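Side-chain contacts in putative 2,5-diketo-D-gluconic acid reductase B (Sinorhizobium meliloti, PDB 3UP8), which probably reduces carbonyl substrates such as methylglyoxal with NADPH, as a member of the aldo/keto reductase family: residues D104-I107 with A108-E112; V134-A137 with E138-A142; T94-V98 with D99-H103; I85-D89 with V90-T94. All blocks are in the same frame, centred on the assembly; numbering follows the deposited sequence.

Overall arrangement
The four contacts follow strand 91-96 of the eight-stranded parallel barrel and the two helices that come after it. Contact 4 leads into the strand and contact 3 leaves it; they share Thr94, with centres about 22 Å apart. Contact 3 holds Lys95, predicted to lower the pKa of Tyr70, the predicted proton donor, and its Trp97 side chain lies about 4 Å from that of His128, a predicted substrate-binding residue. Contact 1, on helix 103-117, is centred about 8 Å from contact 3 and packs on it through Phe106. Contact 2, at the start of helix 136-148, touches both: Ala142 meets Phe106, and Glu138 OE2 probably accepts a hydrogen bond from His103 N at 2.9 Å.

Contact 1 (D104-I107 with A108-E112); sequences DAFI and ASVDE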
loop_
_atom_site.group_PDB
_atom_site.type_symbol
_atom_site.label_atom_id
_atom_site.label_comp_id
_atom_site.label_asym_id
_atom_site.label_seq_id
_atom_site.Cartn_x
_atom_site.Cartn_y
_atom_site.Cartn_z
ATOM N N ASP A 104 -4.686 -8.901 -23.693
ATOM C CA ASP A 104 -3.391 -9.412 -24.169
ATOM C C ASP A 104 -2.196 -8.609 -23.623
ATOM O O ASP A 104 -1.192 -9.202 -23.246
ATOM C CB ASP A 104 -3.340 -9.498 -25.696
ATOM C CG ASP A 104 -4.236 -10.626 -26.269
ATOM O OD1 ASP A 104 -4.981 -11.307 -25.522
ATOM O OD2 ASP A 104 -4.187 -10.828 -27.495
ATOM N N ALA A 105 -2.303 -7.279 -23.607
ATOM C CA ALA A 105 -1.289 -6.413 -22.996
ATOM C C ALA A 105 -1.173 -6.657 -21.480
ATOM O O ALA A 105 -0.084 -6.562 -20.900
ATOM C CB ALA A 105 -1.607 -4.944 -23.283
ATOM N N PHE A 106 -2.302 -6.970 -20.846
ATOM C CA PHE A 106 -2.359 -7.212 -19.405
ATOM C C PHE A 106 -1.507 -8.432 -19.065
ATOM O O PHE A 106 -0.584 -8.355 -18.252
ATOM C CB PHE A 106 -3.824 -7.462 -18.997
ATOM C CG PHE A 106 -4.093 -7.358 -17.516
ATOM C CD1 PHE A 106 -4.961 -6.379 -17.036
ATOM C CD2 PHE A 106 -3.515 -8.248 -16.612
ATOM C CE1 PHE A 106 -5.238 -6.288 -15.685
ATOM C CE2 PHE A 106 -3.794 -8.169 -15.247
ATOM C CZ PHE A 106 -4.658 -7.186 -14.783
ATOM N N ILE A 107 -1.829 -9.550 -19.706
ATOM C CA ILE A 107 -1.159 -10.817 -19.483
ATOM C C ILE A 107 0.332 -10.665 -19.761
ATOM O O ILE A 107 1.155 -11.097 -18.946
ATOM C CB ILE A 107 -1.760 -11.944 -20.386
ATOM C CG1 ILE A 107 -3.252 -12.146 -20.110
ATOM C CG2 ILE A 107 -0.995 -13.243 -20.254
ATOM C CD1 ILE A 107 -3.650 -12.344 -18.641
ATOM N N ALA A 108 0.674 -10.034 -20.886
ATOM C CA ALA A 108 2.096 -9.831 -21.246
ATOM C C ALA A 108 2.837 -8.969 -20.214
ATOM O O ALA A 108 3.979 -9.277 -19.842
ATOM C CB ALA A 108 2.229 -9.239 -22.658
ATOM N N SER A 109 2.189 -7.905 -19.740
ATOM C CA SER A 109 2.835 -7.009 -18.761
ATOM C C SER A 109 3.144 -7.706 -17.438
ATOM O O SER A 109 4.093 -7.338 -16.745
ATOM C CB SER A 109 2.013 -5.738 -18.525
ATOM O OG SER A 109 0.912 -5.998 -17.681
ATOM N N VAL A 110 2.325 -8.689 -17.078
ATOM C CA VAL A 110 2.530 -9.426 -15.839
ATOM C C VAL A 110 3.784 -10.303 -15.975
ATOM O O VAL A 110 4.649 -10.291 -15.100
ATOM C CB VAL A 110 1.276 -10.233 -15.440
ATOM C CG1 VAL A 110 1.580 -11.197 -14.293
ATOM C CG2 VAL A 110 0.154 -9.271 -15.061
ATOM N N ASP A 111 3.888 -11.021 -17.089
ATOM C CA ASP A 111 5.090 -11.811 -17.369
ATOM C C ASP A 111 6.338 -10.926 -17.373
ATOM O O ASP A 111 7.399 -11.347 -16.904
ATOM C CB ASP A 111 4.962 -12.547 -18.707
ATOM C CG ASP A 111 4.029 -13.733 -18.637
ATOM O OD1 ASP A 111 3.709 -14.205 -17.522
ATOM O OD2 ASP A 111 3.621 -14.208 -19.721
ATOM N N GLU A 112 6.208 -9.714 -17.913
ATOM C CA GLU A 112 7.328 -8.781 -17.984
ATOM C C GLU A 112 7.725 -8.308 -16.584
ATOM O O GLU A 112 8.904 -8.267 -16.263
ATOM C CB GLU A 112 6.988 -7.595 -18.888
ATOM C CG GLU A 112 8.087 -6.515 -18.978
ATOM C CD GLU A 112 9.310 -6.945 -19.817
ATOM O OE1 GLU A 112 9.222 -7.921 -20.590
ATOM O OE2 GLU A 112 10.366 -6.282 -19.709
HETATM O O HOH W 1 0.972 -13.365 -17.255
#
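The Phe106 carbonyl oxygen receives two donors from the next turn of helix 103-117, the helix that links strands 91-96 and 122-127 in a beta-alpha-beta unit of the TIM barrel. Ser109 OG reaches it at 2.8 Å, and Val110 N gives the regular i to i+4 bond to the same oxygen at 3.2 Å. The hydroxyl gets there because OG sits between the backbone N and the carbonyl carbon (chi1 77°), which folds it back on the preceding turn; it approaches from the side of the carbonyl, at a C=O...OG angle of 125°. Gln68 NE2 is a second partner of this buried hydroxyl. Beside the polar pair, Val110 CG2 lies 4.1 Å from Phe106 CE2, meeting the ring obliquely. The ring carries on past the helix to Leu125 and Leu127 of strand 122-127 and to Ala142 and Leu143 of helix 136-148, while Val110 also rests on Leu125. Helix 103-117 is thus packed against strand 122-127 and the neighbouring helix 136-148.

One residue on, the Ile107 carbonyl oxygen accepts a weak bond from Asp111 N that is long but nearly straight, with an N-H...O angle of 170°. The Asp111 carboxylate has its main partner in Lys151, with which OD1 forms a salt bridge. A water molecule spans the turn as well: it donates to Ile107 O at 2.8 Å and, more weakly, to Asp111 OD1 at 2.9 Å.

Contact 2 (V134-A137 with E138-A142); sequences VPMA and ERIGA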
loop_
_atom_site.group_PDB
_atom_site.type_symbol
_atom_site.label_atom_id
_atom_site.label_comp_id
_atom_site.label_asym_id
_atom_site.label_seq_id
_atom_site.Cartn_x
_atom_site.Cartn_y
_atom_site.Cartn_z
ATOM N N VAL A 134 -11.108 0.489 -20.944
ATOM C CA VAL A 134 -11.261 -0.972 -20.897
ATOM C C VAL A 134 -12.319 -1.349 -19.847
ATOM O O VAL A 134 -12.253 -0.877 -18.708
ATOM C CB VAL A 134 -9.918 -1.690 -20.573
ATOM C CG1 VAL A 134 -10.112 -3.214 -20.538
ATOM C CG2 VAL A 134 -8.839 -1.285 -21.580
ATOM N N PRO A 135 -13.312 -2.178 -20.236
ATOM C CA PRO A 135 -14.375 -2.563 -19.301
ATOM C C PRO A 135 -13.805 -3.168 -18.025
ATOM O O PRO A 135 -12.828 -3.941 -18.073
ATOM C CB PRO A 135 -15.172 -3.617 -20.094
ATOM C CG PRO A 135 -15.006 -3.199 -21.506
ATOM C CD PRO A 135 -13.569 -2.696 -21.596
HETATM N N MSE A 136 -14.378 -2.789 -16.894
HETATM C CA MSE A 136 -13.959 -3.332 -15.606
HETATM C C MSE A 136 -13.903 -4.867 -15.603
HETATM O O MSE A 136 -12.941 -5.454 -15.092
HETATM C CB MSE A 136 -14.868 -2.794 -14.484
HETATM C CG MSE A 136 -14.443 -3.164 -13.073
HETATM SE SE MSE A 136 -12.660 -2.446 -12.665
HETATM C CE MSE A 136 -13.142 -0.551 -12.506
ATOM N N ALA A 137 -14.912 -5.530 -16.167
ATOM C CA ALA A 137 -14.905 -7.000 -16.137
ATOM C C ALA A 137 -13.751 -7.620 -16.942
ATOM O O ALA A 137 -13.326 -8.718 -16.638
ATOM C CB ALA A 137 -16.238 -7.585 -16.592
ATOM N N GLU A 138 -13.273 -6.924 -17.970
ATOM C CA GLU A 138 -12.107 -7.393 -18.722
ATOM C C GLU A 138 -10.837 -7.321 -17.850
ATOM O O GLU A 138 -10.028 -8.234 -17.864
ATOM C CB GLU A 138 -11.906 -6.589 -20.011
ATOM C CG GLU A 138 -10.765 -7.115 -20.890
ATOM C CD GLU A 138 -10.633 -6.383 -22.233
ATOM O OE1 GLU A 138 -11.632 -5.801 -22.717
ATOM O OE2 GLU A 138 -9.512 -6.376 -22.802
ATOM N N ARG A 139 -10.679 -6.242 -17.088
ATOM C CA ARG A 139 -9.504 -6.088 -16.207
ATOM C C ARG A 139 -9.579 -7.081 -15.065
ATOM O O ARG A 139 -8.595 -7.718 -14.721
ATOM C CB ARG A 139 -9.422 -4.671 -15.650
ATOM C CG ARG A 139 -9.294 -3.618 -16.722
ATOM C CD ARG A 139 -9.399 -2.235 -16.105
ATOM N NE ARG A 139 -10.700 -1.625 -16.334
ATOM C CZ ARG A 139 -11.132 -0.527 -15.725
ATOM N NH1 ARG A 139 -10.378 0.084 -14.816
ATOM N NH2 ARG A 139 -12.335 -0.053 -16.013
ATOM N N ILE A 140 -10.767 -7.214 -14.488
ATOM C CA ILE A 140 -10.967 -8.120 -13.364
ATOM C C ILE A 140 -10.781 -9.551 -13.859
ATOM O O ILE A 140 -10.188 -10.382 -13.155
ATOM C CB ILE A 140 -12.378 -7.928 -12.717
ATOM C CG1 ILE A 140 -12.519 -6.546 -12.045
ATOM C CG2 ILE A 140 -12.699 -9.046 -11.751
ATOM C CD1 ILE A 140 -11.626 -6.297 -10.815
ATOM N N GLY A 141 -11.272 -9.833 -15.072
ATOM C CA GLY A 141 -11.065 -11.150 -15.689
ATOM C C GLY A 141 -9.583 -11.507 -15.825
ATOM O O GLY A 141 -9.174 -12.647 -15.554
ATOM N N ALA A 142 -8.794 -10.538 -16.281
ATOM C CA ALA A 142 -7.349 -10.736 -16.438
ATOM C C ALA A 142 -6.659 -10.923 -15.084
ATOM O O ALA A 142 -5.777 -11.767 -14.978
ATOM C CB ALA A 142 -6.736 -9.605 -17.193
#
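Met136, present as selenomethionine, lies across the flat guanidinium group of Arg139, the two side chains running obliquely to each other. Its SE atom stands 3.9 Å above the guanidinium plane, over the centre, and CE covers the same group at 3.6 Å from Arg139 NH2. Bends at chi2 (61°) and chi3 (72°) curl the Met136 chain over that face. The arginine itself turns back along the chain, so that NE and NH2 both point to the Val134 carbonyl oxygen; NH2 lies 2.8 Å from Val134 O, and both bonds are weak because their angles are poor. NH1 instead donates to Pro130 O. This doubling back takes place at the first turn of helix 136-148, with Pro135 at the N-cap position, in the beta-alpha-beta unit of the barrel that runs from strand 122-127 to strand 152-158. The extended Glu138 chain crosses Val134 at about a right angle, its CD 3.6 Å from Val134 CG1, and its OE2 accepts a hydrogen bond from His103 N. Met136 CG also meets Ile140 CG1 at 4.0 Å, and both side chains also pack on helix 162-171, Met136 on Leu171 and Ile140 on Ala168.

Contact 3 (T94-V98 with D99-H103); sequences TKVWV and DNYRH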
loop_
_atom_site.group_PDB
_atom_site.type_symbol
_atom_site.label_atom_id
_atom_site.label_comp_id
_atom_site.label_asym_id
_atom_site.label_seq_id
_atom_site.Cartn_x
_atom_site.Cartn_y
_atom_site.Cartn_z
ATOM N N THR A 94 2.996 -5.778 -6.913
ATOM C CA THR A 94 3.125 -4.822 -8.023
ATOM C C THR A 94 1.749 -4.426 -8.560
ATOM O O THR A 94 0.717 -4.904 -8.068
ATOM C CB THR A 94 4.150 -5.266 -9.127
ATOM O OG1 THR A 94 4.472 -4.141 -9.960
ATOM C CG2 THR A 94 3.619 -6.443 -9.978
ATOM N N LYS A 95 1.736 -3.520 -9.532
ATOM C CA LYS A 95 0.496 -2.939 -10.033
ATOM C C LYS A 95 0.539 -2.872 -11.552
ATOM O O LYS A 95 1.548 -2.476 -12.141
ATOM C CB LYS A 95 0.304 -1.521 -9.474
ATOM C CG LYS A 95 0.490 -1.413 -7.954
ATOM C CD LYS A 95 0.216 -0.002 -7.439
ATOM C CE LYS A 95 0.637 0.164 -5.979
ATOM N NZ LYS A 95 2.135 0.218 -5.777
ATOM N N VAL A 96 -0.566 -3.256 -12.178
ATOM C CA VAL A 96 -0.718 -3.119 -13.632
ATOM C C VAL A 96 -1.059 -1.678 -14.016
ATOM O O VAL A 96 -2.044 -1.118 -13.539
ATOM C CB VAL A 96 -1.799 -4.079 -14.160
ATOM C CG1 VAL A 96 -1.927 -3.974 -15.669
ATOM C CG2 VAL A 96 -1.478 -5.488 -13.727
ATOM N N TRP A 97 -0.219 -1.093 -14.866
ATOM C CA TRP A 97 -0.403 0.265 -15.355
ATOM C C TRP A 97 -1.550 0.287 -16.358
ATOM O O TRP A 97 -1.777 -0.684 -17.092
ATOM C CB TRP A 97 0.879 0.789 -16.017
ATOM C CG TRP A 97 0.761 2.233 -16.483
ATOM C CD1 TRP A 97 0.964 2.706 -17.750
ATOM C CD2 TRP A 97 0.392 3.361 -15.685
ATOM N NE1 TRP A 97 0.753 4.064 -17.786
ATOM C CE2 TRP A 97 0.395 4.491 -16.533
ATOM C CE3 TRP A 97 0.060 3.529 -14.329
ATOM C CZ2 TRP A 97 0.083 5.774 -16.073
ATOM C CZ3 TRP A 97 -0.250 4.814 -13.866
ATOM C CH2 TRP A 97 -0.235 5.916 -14.739
ATOM N N VAL A 98 -2.276 1.398 -16.375
ATOM C CA VAL A 98 -3.501 1.510 -17.167
ATOM C C VAL A 98 -3.274 1.285 -18.676
ATOM O O VAL A 98 -4.194 0.886 -19.365
ATOM C CB VAL A 98 -4.225 2.864 -16.930
ATOM C CG1 VAL A 98 -4.561 3.063 -15.429
ATOM C CG2 VAL A 98 -3.404 4.044 -17.449
ATOM N N ASP A 99 -2.063 1.537 -19.187
ATOM C CA ASP A 99 -1.786 1.313 -20.625
ATOM C C ASP A 99 -1.813 -0.178 -20.958
ATOM O O ASP A 99 -1.885 -0.573 -22.124
ATOM C CB ASP A 99 -0.415 1.888 -21.021
ATOM C CG ASP A 99 -0.386 3.419 -21.028
ATOM O OD1 ASP A 99 -1.456 4.072 -20.987
ATOM O OD2 ASP A 99 0.733 3.968 -21.088
ATOM N N ASN A 100 -1.731 -1.005 -19.926
ATOM C CA ASN A 100 -1.677 -2.442 -20.100
ATOM C C ASN A 100 -2.993 -3.151 -19.778
ATOM O O ASN A 100 -3.008 -4.361 -19.552
ATOM C CB ASN A 100 -0.546 -3.024 -19.246
ATOM C CG ASN A 100 0.822 -2.479 -19.630
ATOM O OD1 ASN A 100 1.085 -2.184 -20.797
ATOM N ND2 ASN A 100 1.702 -2.348 -18.645
ATOM N N TYR A 101 -4.094 -2.412 -19.763
ATOM C CA TYR A 101 -5.372 -2.974 -19.321
ATOM C C TYR A 101 -6.092 -3.937 -20.270
ATOM O O TYR A 101 -6.785 -4.825 -19.808
ATOM C CB TYR A 101 -6.318 -1.855 -18.894
ATOM C CG TYR A 101 -6.097 -1.382 -17.470
ATOM C CD1 TYR A 101 -6.846 -0.329 -16.965
ATOM C CD2 TYR A 101 -5.147 -1.982 -16.630
ATOM C CE1 TYR A 101 -6.692 0.118 -15.658
ATOM C CE2 TYR A 101 -4.973 -1.532 -15.303
ATOM C CZ TYR A 101 -5.753 -0.476 -14.836
ATOM O OH TYR A 101 -5.639 -0.001 -13.548
ATOM N N ARG A 102 -5.933 -3.777 -21.581
ATOM C CA ARG A 102 -6.548 -4.737 -22.503
ATOM C C ARG A 102 -5.964 -6.131 -22.266
ATOM O O ARG A 102 -4.771 -6.268 -21.972
ATOM C CB ARG A 102 -6.359 -4.301 -23.956
ATOM C CG ARG A 102 -7.024 -2.958 -24.263
ATOM C CD ARG A 102 -7.141 -2.690 -25.760
ATOM N NE ARG A 102 -7.490 -3.902 -26.509
ATOM C CZ ARG A 102 -7.600 -3.967 -27.834
ATOM N NH1 ARG A 102 -7.405 -2.886 -28.583
ATOM N NH2 ARG A 102 -7.901 -5.121 -28.416
ATOM N N HIS A 103 -6.802 -7.156 -22.382
ATOM C CA HIS A 103 -6.417 -8.529 -22.000
ATOM C C HIS A 103 -4.993 -8.951 -22.399
ATOM O O HIS A 103 -4.196 -9.338 -21.539
ATOM C CB HIS A 103 -7.408 -9.578 -22.534
ATOM C CG HIS A 103 -6.977 -10.981 -22.253
ATOM N ND1 HIS A 103 -6.297 -11.748 -23.171
ATOM C CD2 HIS A 103 -7.046 -11.721 -21.121
ATOM C CE1 HIS A 103 -6.019 -12.927 -22.640
ATOM N NE2 HIS A 103 -6.465 -12.938 -21.395
#
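Tyr101 lays its ring back over Val98, at the turn that follows strand 91-96. Starting at CB, 3.5 Å from Val98 O, the side chain swings towards the preceding residues, and the ring then settles with one face on the Val98 backbone. Val98 CA stands 3.6 Å from the ring centroid and 3° off its normal, a CH-pi contact made squarely over the face. At one edge of the ring CD2 lies 3.9 Å from Val96 CG1, and CE2 approaches Val96 O. From the same face as Val98 CA, Val98 CG1 packs against Tyr101 CE1 at 3.6 Å. CG1 reaches it by lying anti to the carbonyl carbon (chi1 -57°), while the other methyl, CG2, covers a face of the Trp97 indole. At the tip, OH bonds to Trp129 O, which fixes the far end of this buried ring.

Beneath the ring the backbone turns through a bond from Asn100 N to Trp97 O at 2.9 Å, and Asn100 ND2 is held by Gln68 OE1. Asp99 lies alongside Trp97, its carboxylate plane 75° from that of the indole. Such a loop at the C-terminal end of a barrel strand is where a TIM barrel carries its active site; here it places Trp97 beside His128, the predicted substrate-binding residue, just after Lys95, whose NZ bonds to Tyr70 OH, the predicted proton donor.

Contact 4 (I85-D89 with V90-T94); sequences IPRAD and VFLTT
The Arg87 side chain sets out with CG anti to the backbone N (chi1 168°) and bends at chi2 (72°), which carries its guanidinium group forward to the beginning of strand 91-96. There NH1 comes within 2.9 Å of Val90 O, which lies in the guanidinium plane at its edge, while Leu92 CB lies over one face, 3.9 Å from NH2. Further along the group each nitrogen has a partner: NH1 forms a salt bridge with Asp123 OD2, NH2 donates to His121 O and NE to Thr119 OG1. With bonds in several directions, the guanidinium has little freedom to rotate. Asp123 OD2 also accepts from Leu92 N, so the same carboxylate ties the arginine to the strand.

Residues 85-89 belong to the loop that leads from helix 73-83 into strand 91-96 of the TIM barrel, and 87-89 form a short 3-10 segment in it. Val90 N closes this turn on Arg87 O at 3.1 Å. The Ile85 and Val90 side chains cross at about a right angle, with Ile85 CG2 3.7 Å from Val90 CG2. Ile85 rests on Arg62 as well, in the loop ahead of strand 63-65.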
loop_
_atom_site.group_PDB
_atom_site.type_symbol
_atom_site.label_atom_id
_atom_site.label_comp_id
_atom_site.label_asym_id
_atom_site.label_seq_id
_atom_site.Cartn_x
_atom_site.Cartn_y
_atom_site.Cartn_z
ATOM N N ILE A 85 16.916 -13.386 1.934
ATOM C CA ILE A 85 15.667 -13.642 2.627
ATOM C C ILE A 85 14.904 -14.593 1.710
ATOM O O ILE A 85 14.798 -14.331 0.506
ATOM C CB ILE A 85 14.915 -12.325 2.908
ATOM C CG1 ILE A 85 15.744 -11.464 3.867
ATOM C CG2 ILE A 85 13.522 -12.580 3.489
ATOM C CD1 ILE A 85 15.208 -10.078 4.093
ATOM N N PRO A 86 14.415 -15.725 2.251
ATOM C CA PRO A 86 13.699 -16.635 1.362
ATOM C C PRO A 86 12.527 -15.891 0.715
ATOM O O PRO A 86 11.967 -14.972 1.326
ATOM C CB PRO A 86 13.204 -17.747 2.299
ATOM C CG PRO A 86 14.122 -17.671 3.499
ATOM C CD PRO A 86 14.473 -16.220 3.640
ATOM N N ARG A 87 12.196 -16.265 -0.519
ATOM C CA ARG A 87 11.123 -15.617 -1.262
ATOM C C ARG A 87 9.809 -15.713 -0.515
ATOM O O ARG A 87 9.054 -14.738 -0.463
ATOM C CB ARG A 87 10.985 -16.226 -2.665
ATOM C CG ARG A 87 9.695 -15.818 -3.408
ATOM C CD ARG A 87 9.735 -14.364 -3.856
ATOM N NE ARG A 87 8.481 -13.929 -4.480
ATOM C CZ ARG A 87 7.425 -13.442 -3.823
ATOM N NH1 ARG A 87 7.428 -13.334 -2.494
ATOM N NH2 ARG A 87 6.349 -13.065 -4.503
ATOM N N ALA A 88 9.552 -16.882 0.072
ATOM C CA ALA A 88 8.314 -17.156 0.794
ATOM C C ALA A 88 8.107 -16.248 2.015
ATOM O O ALA A 88 6.991 -16.138 2.527
ATOM C CB ALA A 88 8.243 -18.641 1.201
ATOM N N ASP A 89 9.179 -15.597 2.467
ATOM C CA ASP A 89 9.114 -14.710 3.635
ATOM C C ASP A 89 8.826 -13.255 3.272
ATOM O O ASP A 89 8.599 -12.433 4.165
ATOM C CB ASP A 89 10.424 -14.763 4.437
ATOM C CG ASP A 89 10.667 -16.118 5.097
ATOM O OD1 ASP A 89 9.736 -16.951 5.178
ATOM O OD2 ASP A 89 11.809 -16.335 5.543
ATOM N N VAL A 90 8.868 -12.924 1.984
ATOM C CA VAL A 90 8.602 -11.552 1.560
ATOM C C VAL A 90 7.218 -11.481 0.923
ATOM O O VAL A 90 6.824 -12.378 0.186
ATOM C CB VAL A 90 9.673 -11.012 0.577
ATOM C CG1 VAL A 90 9.338 -9.591 0.111
ATOM C CG2 VAL A 90 11.064 -11.011 1.231
ATOM N N PHE A 91 6.492 -10.415 1.225
ATOM C CA PHE A 91 5.214 -10.140 0.571
ATOM C C PHE A 91 5.450 -9.072 -0.488
ATOM O O PHE A 91 5.766 -7.922 -0.168
ATOM C CB PHE A 91 4.184 -9.671 1.593
ATOM C CG PHE A 91 2.792 -9.600 1.046
ATOM C CD1 PHE A 91 1.883 -10.612 1.307
ATOM C CD2 PHE A 91 2.406 -8.533 0.245
ATOM C CE1 PHE A 91 0.576 -10.565 0.772
ATOM C CE2 PHE A 91 1.115 -8.475 -0.289
ATOM C CZ PHE A 91 0.206 -9.496 -0.023
ATOM N N LEU A 92 5.305 -9.457 -1.752
ATOM C CA LEU A 92 5.688 -8.576 -2.851
ATOM C C LEU A 92 4.469 -8.167 -3.663
ATOM O O LEU A 92 3.739 -9.014 -4.144
ATOM C CB LEU A 92 6.772 -9.233 -3.737
ATOM C CG LEU A 92 7.227 -8.494 -5.019
ATOM C CD1 LEU A 92 7.898 -7.128 -4.748
ATOM C CD2 LEU A 92 8.135 -9.376 -5.897
ATOM N N THR A 93 4.274 -6.861 -3.812
ATOM C CA THR A 93 3.144 -6.312 -4.541
ATOM C C THR A 93 3.619 -5.543 -5.759
ATOM O O THR A 93 4.550 -4.747 -5.649
ATOM C CB THR A 93 2.402 -5.313 -3.638
ATOM O OG1 THR A 93 1.931 -6.009 -2.483
ATOM C CG2 THR A 93 1.220 -4.625 -4.376
ATOM N N THR A 94 2.996 -5.778 -6.913
ATOM C CA THR A 94 3.125 -4.822 -8.023
ATOM C C THR A 94 1.749 -4.426 -8.560
ATOM O O THR A 94 0.717 -4.904 -8.068
ATOM C CB THR A 94 4.150 -5.266 -9.127
ATOM O OG1 THR A 94 4.472 -4.141 -9.960
ATOM C CG2 THR A 94 3.619 -6.443 -9.978
#